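Alpha-galactosidase (Lactobacillus brevis, PDB 3MI6) probably hydrolyses terminal, non-reducing alpha-D-galactose residues of alpha-galactosides, as a glycoside hydrolase of family 36. Local coordinates at residues Y341-V353 with K390-V402. Numbering follows the deposited sequence.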
loop_
_atom_site.group_PDB
_atom_site.type_symbol
_atom_site.label_atom_id
_atom_site.label_comp_id
_atom_site.label_asym_id
_atom_site.label_seq_id
_atom_site.Cartn_x
_atom_site.Cartn_y
_atom_site.Cartn_z
ATOM N N TYR D 341 21.111 41.024 11.836
ATOM C CA TYR D 341 22.320 40.325 11.395
ATOM C C TYR D 341 23.524 41.157 11.856
ATOM O O TYR D 341 23.473 41.773 12.922
ATOM C CB TYR D 341 22.313 40.124 9.875
ATOM C CG TYR D 341 21.149 39.250 9.419
ATOM C CD1 TYR D 341 21.226 37.859 9.503
ATOM C CD2 TYR D 341 19.964 39.812 8.926
ATOM C CE1 TYR D 341 20.167 37.048 9.096
ATOM C CE2 TYR D 341 18.894 39.006 8.516
ATOM C CZ TYR D 341 19.005 37.624 8.605
ATOM O OH TYR D 341 17.962 36.810 8.212
ATOM N N PHE D 342 24.601 41.182 11.079
ATOM C CA PHE D 342 25.848 41.812 11.535
ATOM C C PHE D 342 25.747 43.336 11.615
ATOM O O PHE D 342 26.627 43.995 12.173
ATOM C CB PHE D 342 27.022 41.417 10.634
ATOM C CG PHE D 342 27.146 39.940 10.415
ATOM C CD1 PHE D 342 27.715 39.128 11.384
ATOM C CD2 PHE D 342 26.694 39.359 9.237
ATOM C CE1 PHE D 342 27.827 37.761 11.184
ATOM C CE2 PHE D 342 26.806 37.991 9.029
ATOM C CZ PHE D 342 27.372 37.192 10.004
ATOM N N ASP D 343 24.670 43.883 11.053
ATOM C CA ASP D 343 24.488 45.335 10.968
ATOM C C ASP D 343 23.877 45.904 12.248
ATOM O O ASP D 343 22.675 46.201 12.301
ATOM C CB ASP D 343 23.633 45.706 9.740
ATOM C CG ASP D 343 23.419 47.217 9.586
ATOM O OD1 ASP D 343 24.113 48.019 10.254
ATOM O OD2 ASP D 343 22.547 47.600 8.780
ATOM N N PHE D 344 24.711 46.048 13.277
ATOM C CA PHE D 344 24.264 46.619 14.543
ATOM C C PHE D 344 25.389 47.273 15.329
ATOM O O PHE D 344 26.564 47.112 15.017
ATOM C CB PHE D 344 23.531 45.570 15.413
ATOM C CG PHE D 344 24.438 44.527 16.027
ATOM C CD1 PHE D 344 25.180 44.814 17.169
ATOM C CD2 PHE D 344 24.535 43.253 15.472
ATOM C CE1 PHE D 344 26.009 43.864 17.740
ATOM C CE2 PHE D 344 25.366 42.291 16.040
ATOM C CZ PHE D 344 26.103 42.603 17.177
ATOM N N ASN D 345 24.994 48.032 16.342
ATOM C CA ASN D 345 25.907 48.629 17.310
ATOM C C ASN D 345 25.160 48.810 18.639
ATOM O O ASN D 345 23.932 48.675 18.677
ATOM C CB ASN D 345 26.490 49.955 16.789
ATOM C CG ASN D 345 25.415 50.957 16.350
ATOM O OD1 ASN D 345 24.371 51.092 16.993
ATOM N ND2 ASN D 345 25.684 51.676 15.257
ATOM N N GLU D 346 25.882 49.100 19.722
ATOM C CA GLU D 346 25.268 49.125 21.052
ATOM C C GLU D 346 23.977 49.944 21.121
ATOM O O GLU D 346 22.955 49.474 21.627
ATOM C CB GLU D 346 26.249 49.626 22.110
ATOM C CG GLU D 346 25.550 50.023 23.395
ATOM C CD GLU D 346 26.348 49.690 24.636
ATOM O OE1 GLU D 346 27.586 49.561 24.539
ATOM O OE2 GLU D 346 25.729 49.561 25.716
ATOM N N ALA D 347 24.039 51.168 20.609
ATOM C CA ALA D 347 22.907 52.083 20.622
ATOM C C ALA D 347 21.675 51.495 19.938
ATOM O O ALA D 347 20.562 51.617 20.443
ATOM C CB ALA D 347 23.296 53.391 19.965
ATOM N N LYS D 348 21.873 50.873 18.780
ATOM C CA LYS D 348 20.769 50.245 18.066
ATOM C C LYS D 348 20.170 49.126 18.894
ATOM O O LYS D 348 18.960 48.949 18.913
ATOM C CB LYS D 348 21.225 49.696 16.711
ATOM C CG LYS D 348 20.197 48.807 16.004
ATOM C CD LYS D 348 18.936 49.564 15.638
ATOM C CE LYS D 348 17.931 48.649 14.949
ATOM N NZ LYS D 348 16.721 49.363 14.433
ATOM N N LEU D 349 21.021 48.370 19.579
ATOM C CA LEU D 349 20.552 47.221 20.353
ATOM C C LEU D 349 19.813 47.655 21.618
ATOM O O LEU D 349 18.943 46.939 22.129
ATOM C CB LEU D 349 21.706 46.265 20.698
ATOM C CG LEU D 349 22.154 45.276 19.611
ATOM C CD1 LEU D 349 23.214 44.365 20.173
ATOM C CD2 LEU D 349 20.991 44.451 19.035
HETATM N N MSE D 350 20.157 48.836 22.113
HETATM C CA MSE D 350 19.499 49.366 23.291
HETATM C C MSE D 350 18.030 49.681 22.998
HETATM O O MSE D 350 17.152 49.439 23.826
HETATM C CB MSE D 350 20.235 50.600 23.808
HETATM C CG MSE D 350 20.043 50.798 25.291
HETATM SE SE MSE D 350 20.568 49.180 26.249
HETATM C CE MSE D 350 22.493 49.547 26.363
ATOM N N THR D 351 17.765 50.219 21.814
ATOM C CA THR D 351 16.391 50.458 21.413
ATOM C C THR D 351 15.609 49.148 21.509
ATOM O O THR D 351 14.461 49.136 21.949
ATOM C CB THR D 351 16.280 51.075 19.989
ATOM O OG1 THR D 351 16.648 50.108 18.997
ATOM C CG2 THR D 351 17.169 52.306 19.857
ATOM N N ILE D 352 16.240 48.045 21.116
ATOM C CA ILE D 352 15.596 46.740 21.189
ATOM C C ILE D 352 15.340 46.374 22.640
ATOM O O ILE D 352 14.200 46.158 23.044
ATOM C CB ILE D 352 16.437 45.630 20.492
ATOM C CG1 ILE D 352 16.551 45.908 18.991
ATOM C CG2 ILE D 352 15.821 44.242 20.712
ATOM C CD1 ILE D 352 17.078 44.737 18.181
ATOM N N VAL D 353 16.406 46.324 23.425
ATOM C CA VAL D 353 16.305 45.948 24.828
ATOM C C VAL D 353 15.191 46.707 25.558
ATOM O O VAL D 353 14.497 46.139 26.400
ATOM C CB VAL D 353 17.664 46.131 25.559
ATOM C CG1 VAL D 353 17.466 46.230 27.058
ATOM C CG2 VAL D 353 18.605 44.992 25.220
ATOM N N LYS D 390 31.681 48.462 17.942
ATOM C CA LYS D 390 30.253 48.288 18.182
ATOM C C LYS D 390 29.942 48.269 19.670
ATOM O O LYS D 390 28.783 48.372 20.071
ATOM C CB LYS D 390 29.725 47.021 17.489
ATOM C CG LYS D 390 30.704 46.404 16.488
ATOM C CD LYS D 390 30.067 46.055 15.129
ATOM C CE LYS D 390 29.058 44.930 15.235
ATOM N NZ LYS D 390 29.306 44.170 16.483
ATOM N N PHE D 391 30.985 48.144 20.486
ATOM C CA PHE D 391 30.842 48.195 21.943
ATOM C C PHE D 391 31.999 48.944 22.600
ATOM O O PHE D 391 32.927 48.330 23.121
ATOM C CB PHE D 391 30.701 46.787 22.542
ATOM C CG PHE D 391 29.432 46.094 22.150
ATOM C CD1 PHE D 391 28.212 46.537 22.629
ATOM C CD2 PHE D 391 29.454 45.007 21.294
ATOM C CE1 PHE D 391 27.041 45.908 22.265
ATOM C CE2 PHE D 391 28.282 44.371 20.923
ATOM C CZ PHE D 391 27.077 44.820 21.409
ATOM N N PRO D 392 31.930 50.283 22.586
ATOM C CA PRO D 392 32.984 51.174 23.090
ATOM C C PRO D 392 33.418 50.902 24.537
ATOM O O PRO D 392 34.620 50.929 24.826
ATOM C CB PRO D 392 32.342 52.557 22.977
ATOM C CG PRO D 392 31.348 52.417 21.868
ATOM C CD PRO D 392 30.800 51.034 22.010
ATOM N N ASP D 393 32.460 50.655 25.428
ATOM C CA ASP D 393 32.766 50.451 26.843
ATOM C C ASP D 393 32.721 48.969 27.199
ATOM O O ASP D 393 32.296 48.593 28.290
ATOM C CB ASP D 393 31.790 51.235 27.734
ATOM C CG ASP D 393 31.919 52.752 27.574
ATOM O OD1 ASP D 393 32.195 53.233 26.453
ATOM O OD2 ASP D 393 31.725 53.470 28.578
ATOM N N GLY D 394 33.164 48.132 26.268
ATOM C CA GLY D 394 33.132 46.695 26.456
ATOM C C GLY D 394 31.714 46.195 26.647
ATOM O O GLY D 394 30.769 46.983 26.689
ATOM N N ILE D 395 31.562 44.881 26.762
ATOM C CA ILE D 395 30.247 44.289 26.964
ATOM C C ILE D 395 29.735 44.524 28.385
ATOM O O ILE D 395 28.536 44.732 28.587
ATOM C CB ILE D 395 30.252 42.783 26.654
ATOM C CG1 ILE D 395 30.178 42.556 25.145
ATOM C CG2 ILE D 395 29.082 42.105 27.315
ATOM C CD1 ILE D 395 28.936 43.123 24.502
ATOM N N GLU D 396 30.644 44.501 29.360
ATOM C CA GLU D 396 30.289 44.689 30.769
ATOM C C GLU D 396 29.229 45.768 30.960
ATOM O O GLU D 396 28.323 45.629 31.782
ATOM C CB GLU D 396 31.531 45.031 31.589
ATOM C CG GLU D 396 32.669 45.624 30.765
ATOM C CD GLU D 396 33.539 44.559 30.107
ATOM O OE1 GLU D 396 34.515 44.120 30.755
ATOM O OE2 GLU D 396 33.251 44.160 28.953
ATOM N N HIS D 397 29.348 46.840 30.187
ATOM C CA HIS D 397 28.403 47.941 30.255
ATOM C C HIS D 397 27.026 47.536 29.740
ATOM O O HIS D 397 26.025 47.681 30.437
ATOM C CB HIS D 397 28.931 49.147 29.471
ATOM C CG HIS D 397 27.914 50.227 29.267
ATOM N ND1 HIS D 397 27.793 50.919 28.082
ATOM C CD2 HIS D 397 26.961 50.722 30.093
ATOM C CE1 HIS D 397 26.815 51.799 28.188
ATOM N NE2 HIS D 397 26.292 51.699 29.399
ATOM N N PHE D 398 26.990 47.028 28.513
ATOM C CA PHE D 398 25.738 46.680 27.839
ATOM C C PHE D 398 24.896 45.693 28.635
ATOM O O PHE D 398 23.673 45.719 28.563
ATOM C CB PHE D 398 26.037 46.120 26.448
ATOM C CG PHE D 398 24.827 45.639 25.704
ATOM C CD1 PHE D 398 23.777 46.497 25.430
ATOM C CD2 PHE D 398 24.753 44.333 25.244
ATOM C CE1 PHE D 398 22.662 46.060 24.725
ATOM C CE2 PHE D 398 23.641 43.887 24.536
ATOM C CZ PHE D 398 22.595 44.757 24.278
ATOM N N SER D 399 25.560 44.823 29.388
ATOM C CA SER D 399 24.866 43.855 30.222
ATOM C C SER D 399 24.385 44.543 31.481
ATOM O O SER D 399 23.322 44.232 32.003
ATOM C CB SER D 399 25.783 42.688 30.584
ATOM O OG SER D 399 26.576 43.001 31.710
ATOM N N GLN D 400 25.175 45.485 31.971
ATOM C CA GLN D 400 24.775 46.264 33.130
ATOM C C GLN D 400 23.455 46.949 32.818
ATOM O O GLN D 400 22.534 46.929 33.621
ATOM C CB GLN D 400 25.853 47.290 33.484
ATOM C CG GLN D 400 25.719 47.921 34.866
ATOM C CD GLN D 400 27.035 48.520 35.353
ATOM O OE1 GLN D 400 27.056 49.579 35.990
ATOM N NE2 GLN D 400 28.144 47.844 35.042
ATOM N N ALA D 401 23.364 47.547 31.638
ATOM C CA ALA D 401 22.114 48.150 31.198
ATOM C C ALA D 401 20.986 47.117 31.196
ATOM O O ALA D 401 19.957 47.309 31.848
ATOM C CB ALA D 401 22.274 48.764 29.823
ATOM N N VAL D 402 21.191 46.020 30.470
ATOM C CA VAL D 402 20.213 44.940 30.405
ATOM C C VAL D 402 19.721 44.536 31.791
ATOM O O VAL D 402 18.523 44.413 32.019
ATOM C CB VAL D 402 20.783 43.706 29.666
ATOM C CG1 VAL D 402 19.851 42.520 29.798
ATOM C CG2 VAL D 402 21.019 44.029 28.202
#
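E346 N, in the first turn of helix 346-353, donates a hydrogen bond to K390 O (3.0 Å), tying the start of this helix to the loop that precedes helix 394-402. Beyond this bond the two helices run in nearly the same direction, their axes 17° apart and 11.1 Å from each other at closest. F398 enters the gap between the helices as a knob in the hole formed by E346, L349, M350 and V353. With CG anti to the backbone N (chi1 176°), its ring reaches across to the first helix, and F398 CZ lies 4.0 Å from L349 CB. E346 OE2 lies beside F398 CB (3.5 Å), the carboxylate and ring planes being close to perpendicular. Selenomethionine M350 bends at chi2 and chi3 and meets the same ring edge-on, a Met-aromatic contact with SE 5.2 Å from the centroid; its CE also packs against A401 CB. At the C-terminal end V353 CG2 touches V402 CG2 (4.0 Å).

Toward the loops, F391 CE1 lies over one face of the F398 ring, offset toward its rim, and V402 CG2 covers the opposite face. I395 CD1 covers one face of the F391 ring, E346 OE1 lies at its edge in plane, and F391 CZ approaches F344 CE1 (3.9 Å) and L349 CD1. With the F391 ring reduced to an alanine's methyl, F344 and L349 are likely to lose their shared neighbour and I395 CD1 the face it covers. K390 CE sits over the F344 ring in a CH-pi contact, 4.2 Å from the centroid and 16° off the normal, while K390 NZ hydrogen-bonds G369 O.

Both segments belong to the family's (beta/alpha)8 barrel, their helices being successive members of its outer layer. On the barrel side F344 and L349 rest on L366 and V353 on F364, in strand 363-366, while F398 and V402 pack on F409 of the adjacent parallel strand 408-413.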